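Local coordinates for protein putrescine aminotransferase (PDB 6GWI) that probably transfers an amino group from amines such as putrescine to a keto acceptor, using pyridoxal-5'-phosphate as cofactor, at residues 90-93 and 94-97; 201-204 and 205-209; 304-307 and 308-312; 343-347 and 348-352. All coordinates share one frame; numbering follows the deposited sequence.

Overall arrangement
Following the chain from its N terminus, the four contacts come in series: none nests in or crosses another, and none closes a long loop, since each joins successive turns of one helix. Interaction 1 (90-97) starts helix 91-103, interaction 2 (201-209) lies within helix 194-212, interaction 3 (304-312) ends in the turn after helix 301-311, and interaction 4 (343-352) bends helix 342-359. Interactions 1 and 3, with centres about 22 Å apart, both touch the second subunit and strand 108-114. Interaction 2 packs against the parallel sheet and helix 238-248, whereas interaction 4, its centre about 29 Å from that of interaction 1, meets loops and R429.

Interaction 1 of 4, residues 90-93 and 94-97; sequences HPPA and VRLA
P92 O receives the backbone N-H of L96 in the shortest polar bond between residues 90-93 and 94-97, with N and O 2.8 Å apart. Three bonds of the same i to i+4 kind flank it: R95 N to P91 O, A97 N to A93 O, and V94 N to H90 O, the longest at 3.2 Å. H90 is the N-cap of helix 91-103, and its carbonyl closes the first turn. P91 and P92 follow at once, in the part of a helix where a missing N-H costs no i to i+4 bond, a common site for proline at a helix start. This helix belongs to the class-III aminotransferase fold. R95 folds back over that turn. Its CG sits beside the backbone N (chi1 -66°) and the chain bends at chi3 (-59°), which lays one guanidinium face on P91: CB lies over the centre of the group, 3.8 Å from NH2. The ring of P92 meets the same nitrogen more obliquely, CG to NH2 4.1 Å. R95 CG lies 3.3 Å from P91 O, though this side chain is poorly ordered. V94 turns CG2 to within 3.3 Å of H90 O. L96 packs on A327 and L334 of helix 324-339, while P91 touches V33 and V94 touches D11 of the second subunit.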
ATOM      1  N   HIS B  90      -2.980  12.430  15.126  1.00 24.89           N
ATOM      2  CA  HIS B  90      -1.952  12.292  16.147  1.00 28.93           C
ATOM      3  C   HIS B  90      -0.824  13.252  15.825  1.00 20.08           C
ATOM      4  O   HIS B  90      -0.739  13.762  14.698  1.00 22.36           O
ATOM      5  CB  HIS B  90      -1.444  10.846  16.245  1.00 25.07           C
ATOM      6  CG  HIS B  90      -1.150  10.213  14.922  1.00 29.21           C
ATOM      7  ND1 HIS B  90      -0.109  10.620  14.119  1.00 32.76           N
ATOM      8  CD2 HIS B  90      -1.757   9.196  14.264  1.00 37.20           C
ATOM      9  CE1 HIS B  90      -0.085   9.882  13.023  1.00 34.72           C
ATOM     10  NE2 HIS B  90      -1.078   9.013  13.084  1.00 26.60           N
ATOM     11  N   PRO B  91       0.055  13.544  16.785  1.00 27.65           N
ATOM     12  CA  PRO B  91       1.047  14.623  16.604  1.00 34.53           C
ATOM     13  C   PRO B  91       1.946  14.402  15.398  1.00 33.67           C
ATOM     14  O   PRO B  91       2.254  15.363  14.676  1.00 25.12           O
ATOM     15  CB  PRO B  91       1.851  14.594  17.914  1.00 31.08           C
ATOM     16  CG  PRO B  91       0.905  14.035  18.921  1.00 28.28           C
ATOM     17  CD  PRO B  91       0.041  13.040  18.176  1.00 33.56           C
ATOM     18  N   PRO B  92       2.423  13.175  15.151  1.00 26.57           N
ATOM     19  CA  PRO B  92       3.286  12.983  13.970  1.00 28.42           C
ATOM     20  C   PRO B  92       2.602  13.345  12.663  1.00 21.76           C
ATOM     21  O   PRO B  92       3.199  14.030  11.824  1.00 21.31           O
ATOM     22  CB  PRO B  92       3.646  11.492  14.039  1.00 30.97           C
ATOM     23  CG  PRO B  92       3.560  11.167  15.500  1.00 36.50           C
ATOM     24  CD  PRO B  92       2.370  11.958  15.985  1.00 33.78           C
ATOM     25  N   ALA B  93       1.354  12.912  12.471  1.00 21.16           N
ATOM     26  CA  ALA B  93       0.630  13.270  11.257  1.00 26.54           C
ATOM     27  C   ALA B  93       0.513  14.781  11.114  1.00 24.62           C
ATOM     28  O   ALA B  93       0.785  15.340  10.044  1.00 20.42           O
ATOM     29  CB  ALA B  93      -0.760  12.632  11.274  1.00 21.09           C
ATOM     30  N   VAL B  94       0.139  15.466  12.195  1.00 19.38           N
ATOM     31  CA  VAL B  94      -0.027  16.915  12.138  1.00 19.79           C
ATOM     32  C   VAL B  94       1.277  17.576  11.712  1.00 22.48           C
ATOM     33  O   VAL B  94       1.314  18.390  10.781  1.00 22.64           O
ATOM     34  CB  VAL B  94      -0.504  17.452  13.502  1.00 25.26           C
ATOM     35  CG1 VAL B  94      -0.613  18.981  13.482  1.00 27.51           C
ATOM     36  CG2 VAL B  94      -1.827  16.817  13.890  1.00 31.07           C
ATOM     37  N   ARG B  95       2.368  17.233  12.396  1.00 20.65           N
ATOM     38  CA  ARG B  95       3.651  17.880  12.142  1.00 24.52           C
ATOM     39  C   ARG B  95       4.199  17.525  10.764  1.00 21.32           C
ATOM     40  O   ARG B  95       4.776  18.382  10.086  1.00 22.49           O
ATOM     41  CB  ARG B  95       4.626  17.495  13.259  1.00 32.97           C
ATOM     42  CG  ARG B  95       4.205  18.067  14.620  1.00 42.67           C
ATOM     43  CD  ARG B  95       5.154  17.712  15.759  1.00109.31           C
ATOM     44  NE  ARG B  95       5.268  16.265  15.937  1.00119.70           N
ATOM     45  CZ  ARG B  95       5.478  15.656  17.102  1.00101.53           C
ATOM     46  NH1 ARG B  95       5.586  16.357  18.225  1.00107.22           N
ATOM     47  NH2 ARG B  95       5.569  14.334  17.143  1.00 64.54           N
ATOM     48  N   LEU B  96       4.018  16.278  10.318  1.00 20.83           N
ATOM     49  CA  LEU B  96       4.513  15.894   8.998  1.00 22.60           C
ATOM     50  C   LEU B  96       3.757  16.618   7.887  1.00 20.63           C
ATOM     51  O   LEU B  96       4.368  17.094   6.922  1.00 23.78           O
ATOM     52  CB  LEU B  96       4.402  14.379   8.811  1.00 22.54           C
ATOM     53  CG  LEU B  96       4.833  13.858   7.438  1.00 21.27           C
ATOM     54  CD1 LEU B  96       6.283  14.223   7.131  1.00 21.21           C
ATOM     55  CD2 LEU B  96       4.631  12.358   7.354  1.00 20.80           C
ATOM     56  N   ALA B  97       2.429  16.692   7.993  1.00 20.21           N
ATOM     57  CA  ALA B  97       1.647  17.411   6.993  1.00 21.65           C
ATOM     58  C   ALA B  97       2.044  18.882   6.936  1.00 21.69           C
ATOM     59  O   ALA B  97       2.115  19.474   5.853  1.00 22.27           O
ATOM     60  CB  ALA B  97       0.155  17.264   7.290  1.00 19.79           C
TER

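Interaction 2 of 4, residues 201-204 and 205-209; sequences CAEA and LEEKI
The carboxylate of E203 lies near those of both E206 and E207 on helix 194-212, an amphipathic helix of the class-III aminotransferase fold. The backbone bonds are those of a helix: E207 N to E203 O at 2.9 Å and K208 N to A204 O at 3.0 Å, while L205 N reaches A202 O only weakly. Like charges dominate the side chains. E203 has its CG anti to the backbone N and bends at chi2 (51°), which carries its carboxylate across E206, OE1 to OE1 2.9 Å, the planes 49° apart. So close a pair suggests that one of the two may hold a proton. On its other oxygen E206 has partners, since OE2 forms a salt bridge with K248 and a hydrogen bond with Y249; K208 NZ pairs with E211. Replacing E203 by alanine would probably leave E206 CB without its cover and the E207 carboxylate freer to turn. Apolar packing holds the inner face: L205 meets L246 of helix 238-248 and I144 and I180 of the parallel sheet, and A202 meets A241 and V242. On the outer side the poorly ordered E207 lies across E203, its OE2 3.4 Å from E203 CG.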
ATOM      1  N   CYS B 201       6.923  15.239 -28.864  1.00 37.40           N
ATOM      2  CA  CYS B 201       6.360  14.439 -27.780  1.00 38.35           C
ATOM      3  C   CYS B 201       5.353  15.232 -26.958  1.00 34.34           C
ATOM      4  O   CYS B 201       4.397  14.650 -26.431  1.00 26.89           O
ATOM      5  CB  CYS B 201       7.493  13.894 -26.916  1.00 31.87           C
ATOM      6  SG  CYS B 201       8.516  12.711 -27.824  1.00 32.50           S
ATOM      7  N   ALA B 202       5.546  16.548 -26.828  1.00 31.43           N
ATOM      8  CA  ALA B 202       4.525  17.390 -26.211  1.00 25.89           C
ATOM      9  C   ALA B 202       3.282  17.482 -27.090  1.00 23.60           C
ATOM     10  O   ALA B 202       2.155  17.474 -26.583  1.00 27.59           O
ATOM     11  CB  ALA B 202       5.085  18.785 -25.933  1.00 31.64           C
ATOM     12  N   GLU B 203       3.465  17.598 -28.409  1.00 31.39           N
ATOM     13  CA  GLU B 203       2.316  17.658 -29.308  1.00 27.90           C
ATOM     14  C   GLU B 203       1.517  16.362 -29.276  1.00 29.18           C
ATOM     15  O   GLU B 203       0.310  16.372 -29.546  1.00 26.24           O
ATOM     16  CB  GLU B 203       2.774  17.968 -30.734  1.00 26.22           C
ATOM     17  CG  GLU B 203       1.641  18.046 -31.759  1.00 64.22           C
ATOM     18  CD  GLU B 203       0.502  18.961 -31.331  1.00 56.92           C
ATOM     19  OE1 GLU B 203       0.751  19.920 -30.569  1.00 51.02           O
ATOM     20  OE2 GLU B 203      -0.646  18.722 -31.762  1.00 58.55           O
ATOM     21  N   ALA B 204       2.167  15.240 -28.952  1.00 30.66           N
ATOM     22  CA  ALA B 204       1.448  13.978 -28.822  1.00 28.75           C
ATOM     23  C   ALA B 204       0.365  14.065 -27.756  1.00 35.98           C
ATOM     24  O   ALA B 204      -0.688  13.430 -27.892  1.00 30.66           O
ATOM     25  CB  ALA B 204       2.421  12.846 -28.491  1.00 28.50           C
ATOM     26  N   LEU B 205       0.603  14.833 -26.690  1.00 23.29           N
ATOM     27  CA  LEU B 205      -0.426  15.030 -25.675  1.00 25.24           C
ATOM     28  C   LEU B 205      -1.647  15.728 -26.263  1.00 28.15           C
ATOM     29  O   LEU B 205      -2.784  15.281 -26.075  1.00 23.42           O
ATOM     30  CB  LEU B 205       0.136  15.836 -24.504  1.00 22.19           C
ATOM     31  CG  LEU B 205      -0.890  16.199 -23.430  1.00 23.70           C
ATOM     32  CD1 LEU B 205      -1.489  14.931 -22.812  1.00 21.72           C
ATOM     33  CD2 LEU B 205      -0.275  17.084 -22.357  1.00 28.00           C
ATOM     34  N   GLU B 206      -1.430  16.835 -26.977  1.00 29.60           N
ATOM     35  CA  GLU B 206      -2.548  17.525 -27.610  1.00 32.31           C
ATOM     36  C   GLU B 206      -3.295  16.590 -28.552  1.00 22.53           C
ATOM     37  O   GLU B 206      -4.532  16.580 -28.581  1.00 25.73           O
ATOM     38  CB  GLU B 206      -2.054  18.757 -28.368  1.00 41.17           C
ATOM     39  CG  GLU B 206      -3.149  19.453 -29.162  1.00 41.51           C
ATOM     40  CD  GLU B 206      -2.871  20.927 -29.388  1.00 39.36           C
ATOM     41  OE1 GLU B 206      -1.725  21.271 -29.745  1.00 36.91           O
ATOM     42  OE2 GLU B 206      -3.797  21.744 -29.197  1.00 41.40           O
ATOM     43  N   GLU B 207      -2.559  15.799 -29.338  1.00 24.93           N
ATOM     44  CA  GLU B 207      -3.201  14.866 -30.255  1.00 35.92           C
ATOM     45  C   GLU B 207      -4.099  13.898 -29.499  1.00 27.20           C
ATOM     46  O   GLU B 207      -5.241  13.648 -29.905  1.00 26.98           O
ATOM     47  CB  GLU B 207      -2.141  14.097 -31.047  1.00 48.33           C
ATOM     48  CG  GLU B 207      -1.271  14.963 -31.947  1.00 85.09           C
ATOM     49  CD  GLU B 207      -0.061  14.219 -32.483  1.00112.46           C
ATOM     50  OE1 GLU B 207      -0.144  12.984 -32.651  1.00119.04           O
ATOM     51  OE2 GLU B 207       0.975  14.871 -32.739  1.00136.50           O
ATOM     52  N   LYS B 208      -3.613  13.359 -28.380  1.00 25.82           N
ATOM     53  CA  LYS B 208      -4.415  12.402 -27.630  1.00 21.39           C
ATOM     54  C   LYS B 208      -5.665  13.074 -27.072  1.00 27.66           C
ATOM     55  O   LYS B 208      -6.761  12.502 -27.114  1.00 24.50           O
ATOM     56  CB  LYS B 208      -3.594  11.802 -26.493  1.00 21.68           C
ATOM     57  CG  LYS B 208      -4.184  10.525 -25.930  1.00 31.22           C
ATOM     58  CD  LYS B 208      -3.968   9.416 -26.951  1.00 31.85           C
ATOM     59  CE  LYS B 208      -5.113   8.452 -27.085  1.00 45.82           C
ATOM     60  NZ  LYS B 208      -4.679   7.352 -27.997  1.00 43.76           N
ATOM     61  N   ILE B 209      -5.511  14.293 -26.544  1.00 22.63           N
ATOM     62  CA  ILE B 209      -6.647  15.054 -26.029  1.00 21.50           C
ATOM     63  C   ILE B 209      -7.709  15.220 -27.108  1.00 24.20           C
ATOM     64  O   ILE B 209      -8.898  14.962 -26.883  1.00 22.58           O
ATOM     65  CB  ILE B 209      -6.165  16.417 -25.493  1.00 28.60           C
ATOM     66  CG1 ILE B 209      -5.326  16.215 -24.226  1.00 26.66           C
ATOM     67  CG2 ILE B 209      -7.334  17.356 -25.225  1.00 22.42           C
ATOM     68  CD1 ILE B 209      -4.512  17.430 -23.823  1.00 30.56           C
TER

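Interaction 3 of 4, residues 304-307 and 308-312; sequences AETL and IEEGG
I308 N bonds to A304 O at 2.8 Å and E309 N to E305 O at 2.9 Å, regular i to i+4 links that join residues 304-307 to 308-312 as one helical run. Toward the end the geometry slackens. E310 N still reaches T306 O, but the G311 N-H meets L307 O at 3.0 Å from well above the carbonyl plane, through an N-H...O angle of only 132°. G312 then leaves helical angles with a positive phi of 63°, a value that suits glycine. A water lies 2.9 Å from L307 O and near G312 O and may bridge them. I308, E309 and E310 lean back on the carbonyl oxygens of A304, E305 and T306. I308 has CG1 beside the backbone N, which sets I308 CG1 3.1 Å from A304 O and lets CD1 approach A304 CB at 4.4 Å. E305 and E309 run side by side and point the same way, their carboxylate planes 9° apart; OE1 of E305 lies 3.7 Å from E309 CG, and the two OE1 atoms are 4.2 Å apart, a repulsion probably eased by long, weak ion pairs of E305 with R110 and of E309 with K23 of the second subunit. E310, bent at chi2, crosses T306 obliquely and sets its CG near the T306 methyl. The buried side of helix 301-311 rests on helix 117-134, where L307 packs on M127 and R130 and T306 on Y131 and L134, while R130 also bonds to G311 O. A304 and I308 touch R110 of strand 108-114, and I308 further meets F22 of the second subunit.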
ATOM      1  N   ALA B 304      -8.387  20.269  -3.821  1.00 25.15           N
ATOM      2  CA  ALA B 304      -8.735  20.211  -2.405  1.00 26.43           C
ATOM      3  C   ALA B 304     -10.029  20.964  -2.118  1.00 28.87           C
ATOM      4  O   ALA B 304     -10.879  20.488  -1.354  1.00 26.10           O
ATOM      5  CB  ALA B 304      -7.588  20.777  -1.569  1.00 25.24           C
ATOM      6  N   GLU B 305     -10.200  22.144  -2.715  1.00 25.96           N
ATOM      7  CA  GLU B 305     -11.356  22.972  -2.388  1.00 34.70           C
ATOM      8  C   GLU B 305     -12.656  22.331  -2.856  1.00 29.09           C
ATOM      9  O   GLU B 305     -13.680  22.418  -2.169  1.00 21.80           O
ATOM     10  CB  GLU B 305     -11.194  24.362  -3.000  1.00 48.08           C
ATOM     11  CG  GLU B 305     -10.284  25.277  -2.193  1.00 74.37           C
ATOM     12  CD  GLU B 305     -10.828  25.583  -0.810  1.00 92.14           C
ATOM     13  OE1 GLU B 305     -12.012  25.968  -0.702  1.00 89.73           O
ATOM     14  OE2 GLU B 305     -10.070  25.430   0.172  1.00 88.96           O
ATOM     15  N   THR B 306     -12.651  21.703  -4.029  1.00 24.81           N
ATOM     16  CA  THR B 306     -13.852  21.021  -4.494  1.00 27.57           C
ATOM     17  C   THR B 306     -14.182  19.831  -3.598  1.00 24.65           C
ATOM     18  O   THR B 306     -15.330  19.670  -3.166  1.00 26.70           O
ATOM     19  CB  THR B 306     -13.678  20.596  -5.951  1.00 33.44           C
ATOM     20  OG1 THR B 306     -13.642  21.769  -6.773  1.00 24.25           O
ATOM     21  CG2 THR B 306     -14.825  19.709  -6.402  1.00 33.03           C
ATOM     22  N   LEU B 307     -13.186  18.992  -3.293  1.00 22.83           N
ATOM     23  CA  LEU B 307     -13.426  17.856  -2.406  1.00 25.41           C
ATOM     24  C   LEU B 307     -13.936  18.315  -1.043  1.00 20.96           C
ATOM     25  O   LEU B 307     -14.899  17.755  -0.507  1.00 24.54           O
ATOM     26  CB  LEU B 307     -12.149  17.026  -2.241  1.00 29.03           C
ATOM     27  CG  LEU B 307     -11.607  16.294  -3.470  1.00 27.95           C
ATOM     28  CD1 LEU B 307     -10.332  15.530  -3.122  1.00 30.18           C
ATOM     29  CD2 LEU B 307     -12.654  15.349  -4.036  1.00 26.44           C
ATOM     30  N   ILE B 308     -13.310  19.343  -0.469  1.00 22.23           N
ATOM     31  CA  ILE B 308     -13.707  19.793   0.862  1.00 29.65           C
ATOM     32  C   ILE B 308     -15.102  20.405   0.823  1.00 41.94           C
ATOM     33  O   ILE B 308     -15.996  20.001   1.575  1.00 28.41           O
ATOM     34  CB  ILE B 308     -12.673  20.787   1.424  1.00 23.20           C
ATOM     35  CG1 ILE B 308     -11.334  20.084   1.653  1.00 21.62           C
ATOM     36  CG2 ILE B 308     -13.176  21.391   2.733  1.00 39.02           C
ATOM     37  CD1 ILE B 308     -10.190  21.017   1.952  1.00 24.75           C
ATOM     38  N   GLU B 309     -15.310  21.383  -0.064  1.00 30.85           N
ATOM     39  CA  GLU B 309     -16.524  22.190  -0.026  1.00 23.20           C
ATOM     40  C   GLU B 309     -17.725  21.477  -0.627  1.00 26.50           C
ATOM     41  O   GLU B 309     -18.863  21.746  -0.226  1.00 27.96           O
ATOM     42  CB  GLU B 309     -16.300  23.505  -0.778  1.00 28.07           C
ATOM     43  CG  GLU B 309     -15.336  24.465  -0.103  1.00 41.36           C
ATOM     44  CD  GLU B 309     -15.751  24.808   1.314  1.00 46.62           C
ATOM     45  OE1 GLU B 309     -14.878  24.796   2.207  1.00 44.20           O
ATOM     46  OE2 GLU B 309     -16.951  25.065   1.539  1.00 40.21           O
ATOM     47  N   GLU B 310     -17.497  20.578  -1.586  1.00 29.62           N
ATOM     48  CA  GLU B 310     -18.576  19.944  -2.323  1.00 28.07           C
ATOM     49  C   GLU B 310     -18.726  18.459  -2.032  1.00 26.79           C
ATOM     50  O   GLU B 310     -19.805  17.908  -2.269  1.00 28.50           O
ATOM     51  CB  GLU B 310     -18.353  20.109  -3.837  1.00 39.45           C
ATOM     52  CG  GLU B 310     -17.901  21.498  -4.277  1.00 42.93           C
ATOM     53  CD  GLU B 310     -18.868  22.599  -3.891  1.00 71.15           C
ATOM     54  OE1 GLU B 310     -20.078  22.318  -3.762  1.00 77.71           O
ATOM     55  OE2 GLU B 310     -18.413  23.750  -3.718  1.00 79.10           O
ATOM     56  N   GLY B 311     -17.686  17.804  -1.518  1.00 25.73           N
ATOM     57  CA  GLY B 311     -17.618  16.359  -1.559  1.00 33.34           C
ATOM     58  C   GLY B 311     -18.145  15.610  -0.362  1.00 34.42           C
ATOM     59  O   GLY B 311     -18.368  14.399  -0.462  1.00 31.04           O
ATOM     60  N   GLY B 312     -18.360  16.275   0.768  1.00 28.28           N
ATOM     61  CA  GLY B 312     -18.744  15.538   1.958  1.00 27.22           C
ATOM     62  C   GLY B 312     -17.640  14.587   2.369  1.00 27.75           C
ATOM     63  O   GLY B 312     -16.455  14.940   2.375  1.00 21.00           O
TER
HETATM   64  O   HOH W   1     -14.705  14.895  -0.036  1.00 22.97           O

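Interaction 4 of 4, residues 343-347 and 348-352; sequences VDRVR and DDLGP
R347 and D348 run side by side because R347 has CG anti to the backbone N (chi1 -175°) and bends at chi3, whereas D348 sets its CG beside its own N. The guanidinium and carboxylate planes stand 84° apart, and the salt bridge from NE to D348 OD1 is long, 3.7 Å. A firmer one goes one turn back: R347 NH2 donates to D344 OD1 at 3.2 Å, on the lone pair facing away from OD2. R347 NH1 also bonds to G266 O, which gives the guanidinium two hydrogen bonds and one long ion pair.

At 348-350 helix 342-359 widens into a pi-type turn. R345 O accepts both D349 N and L350 N, each at 2.8 Å, and G351 N reaches V346 O, five residues back, at 2.7 Å. The short axes of 343-347 and 348-352 make an angle of 42°. P352 has no N-H to give; instead its CD lies 3.3 Å from R347 O, and the helix kinks there. D349 OD1, carried by the same turn, forms a salt bridge with R429. Putting an alanine at R347 would probably leave D344 and D348 without their shared positive mate and G266 O without this donor. With one cation set between two aspartates, the network probably offsets their mutual repulsion and links the turn just before the widened one to the loop that holds G266.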
ATOM      1  N   VAL B 343      19.580  18.928  -0.120  1.00 32.29           N
ATOM      2  CA  VAL B 343      19.054  19.250  -1.448  1.00 27.26           C
ATOM      3  C   VAL B 343      19.953  20.270  -2.145  1.00 37.24           C
ATOM      4  O   VAL B 343      20.328  20.100  -3.308  1.00 34.59           O
ATOM      5  CB  VAL B 343      17.601  19.751  -1.354  1.00 34.08           C
ATOM      6  CG1 VAL B 343      17.064  20.094  -2.748  1.00 34.62           C
ATOM      7  CG2 VAL B 343      16.717  18.713  -0.672  1.00 40.10           C
ATOM      8  N   ASP B 344      20.318  21.342  -1.422  1.00 31.14           N
ATOM      9  CA  ASP B 344      21.191  22.378  -1.970  1.00 52.56           C
ATOM     10  C   ASP B 344      22.477  21.787  -2.502  1.00 42.49           C
ATOM     11  O   ASP B 344      23.093  22.324  -3.428  1.00 52.44           O
ATOM     12  CB  ASP B 344      21.576  23.388  -0.890  1.00 77.77           C
ATOM     13  CG  ASP B 344      20.397  24.075  -0.260  1.00 67.92           C
ATOM     14  OD1 ASP B 344      19.558  24.611  -1.007  1.00 53.10           O
ATOM     15  OD2 ASP B 344      20.312  24.085   0.987  1.00 65.25           O
ATOM     16  N   ARG B 345      22.884  20.673  -1.910  1.00 43.67           N
ATOM     17  CA  ARG B 345      24.175  20.015  -2.038  1.00 52.10           C
ATOM     18  C   ARG B 345      24.237  19.073  -3.232  1.00 42.18           C
ATOM     19  O   ARG B 345      25.248  19.043  -3.944  1.00 30.75           O
ATOM     20  CB  ARG B 345      24.400  19.294  -0.716  1.00 95.56           C
ATOM     21  CG  ARG B 345      25.609  18.469  -0.524  1.00120.72           C
ATOM     22  CD  ARG B 345      25.543  17.913   0.907  1.00119.60           C
ATOM     23  NE  ARG B 345      25.432  18.917   1.972  1.00124.40           N
ATOM     24  CZ  ARG B 345      26.477  19.507   2.551  1.00124.74           C
ATOM     25  NH1 ARG B 345      27.704  19.214   2.147  1.00117.83           N
ATOM     26  NH2 ARG B 345      26.301  20.392   3.525  1.00114.23           N
ATOM     27  N   VAL B 346      23.172  18.306  -3.460  1.00 44.56           N
ATOM     28  CA  VAL B 346      22.997  17.608  -4.731  1.00 37.60           C
ATOM     29  C   VAL B 346      23.076  18.602  -5.884  1.00 31.65           C
ATOM     30  O   VAL B 346      23.764  18.373  -6.886  1.00 35.08           O
ATOM     31  CB  VAL B 346      21.656  16.849  -4.729  1.00 32.80           C
ATOM     32  CG1 VAL B 346      21.368  16.215  -6.084  1.00 40.63           C
ATOM     33  CG2 VAL B 346      21.659  15.803  -3.620  1.00 31.38           C
ATOM     34  N   ARG B 347      22.358  19.722  -5.759  1.00 27.21           N
ATOM     35  CA  ARG B 347      22.261  20.675  -6.860  1.00 37.39           C
ATOM     36  C   ARG B 347      23.588  21.384  -7.117  1.00 37.44           C
ATOM     37  O   ARG B 347      23.968  21.591  -8.276  1.00 35.70           O
ATOM     38  CB  ARG B 347      21.164  21.703  -6.572  1.00 40.43           C
ATOM     39  CG  ARG B 347      20.926  22.668  -7.724  1.00 51.98           C
ATOM     40  CD  ARG B 347      19.796  23.657  -7.445  1.00 69.64           C
ATOM     41  NE  ARG B 347      20.052  24.495  -6.274  1.00 79.21           N
ATOM     42  CZ  ARG B 347      19.462  24.354  -5.088  1.00 77.16           C
ATOM     43  NH1 ARG B 347      18.557  23.404  -4.883  1.00 70.48           N
ATOM     44  NH2 ARG B 347      19.776  25.178  -4.098  1.00 57.70           N
ATOM     45  N   ASP B 348      24.299  21.781  -6.056  1.00 50.68           N
ATOM     46  CA  ASP B 348      25.473  22.633  -6.198  1.00 46.21           C
ATOM     47  C   ASP B 348      26.799  21.891  -6.082  1.00 54.41           C
ATOM     48  O   ASP B 348      27.822  22.417  -6.533  1.00 57.86           O
ATOM     49  CB  ASP B 348      25.462  23.752  -5.144  1.00 42.21           C
ATOM     50  CG  ASP B 348      24.266  24.673  -5.276  1.00 41.92           C
ATOM     51  OD1 ASP B 348      23.702  24.764  -6.385  1.00 41.41           O
ATOM     52  OD2 ASP B 348      23.906  25.323  -4.271  1.00 41.92           O
ATOM     53  N   ASP B 349      26.814  20.695  -5.491  1.00 42.77           N
ATOM     54  CA  ASP B 349      28.067  19.998  -5.215  1.00 34.54           C
ATOM     55  C   ASP B 349      28.079  18.612  -5.847  1.00 42.06           C
ATOM     56  O   ASP B 349      28.807  18.397  -6.819  1.00 37.47           O
ATOM     57  CB  ASP B 349      28.288  19.925  -3.701  1.00 46.59           C
ATOM     58  CG  ASP B 349      29.513  19.113  -3.325  1.00 49.74           C
ATOM     59  OD1 ASP B 349      30.326  18.803  -4.221  1.00 56.74           O
ATOM     60  OD2 ASP B 349      29.659  18.775  -2.131  1.00 47.14           O
ATOM     61  N   LEU B 350      27.293  17.664  -5.336  1.00 32.63           N
ATOM     62  CA  LEU B 350      27.427  16.276  -5.766  1.00 35.18           C
ATOM     63  C   LEU B 350      26.901  16.073  -7.183  1.00 35.49           C
ATOM     64  O   LEU B 350      27.458  15.275  -7.945  1.00 38.08           O
ATOM     65  CB  LEU B 350      26.706  15.363  -4.776  1.00 32.90           C
ATOM     66  CG  LEU B 350      27.218  15.490  -3.337  1.00 47.60           C
ATOM     67  CD1 LEU B 350      26.332  14.720  -2.366  1.00 54.27           C
ATOM     68  CD2 LEU B 350      28.668  15.028  -3.219  1.00 51.00           C
ATOM     69  N   GLY B 351      25.837  16.779  -7.554  1.00 42.19           N
ATOM     70  CA  GLY B 351      25.280  16.661  -8.880  1.00 29.68           C
ATOM     71  C   GLY B 351      26.271  17.042  -9.960  1.00 39.49           C
ATOM     72  O   GLY B 351      26.577  16.253 -10.860  1.00 37.44           O
ATOM     73  N   PRO B 352      26.785  18.273  -9.901  1.00 47.02           N
ATOM     74  CA  PRO B 352      27.827  18.665 -10.862  1.00 47.60           C
ATOM     75  C   PRO B 352      29.065  17.790 -10.801  1.00 34.89           C
ATOM     76  O   PRO B 352      29.677  17.522 -11.841  1.00 35.55           O
ATOM     77  CB  PRO B 352      28.135  20.117 -10.465  1.00 36.72           C
ATOM     78  CG  PRO B 352      26.856  20.611  -9.872  1.00 32.33           C
ATOM     79  CD  PRO B 352      26.271  19.426  -9.139  1.00 32.75           C
TER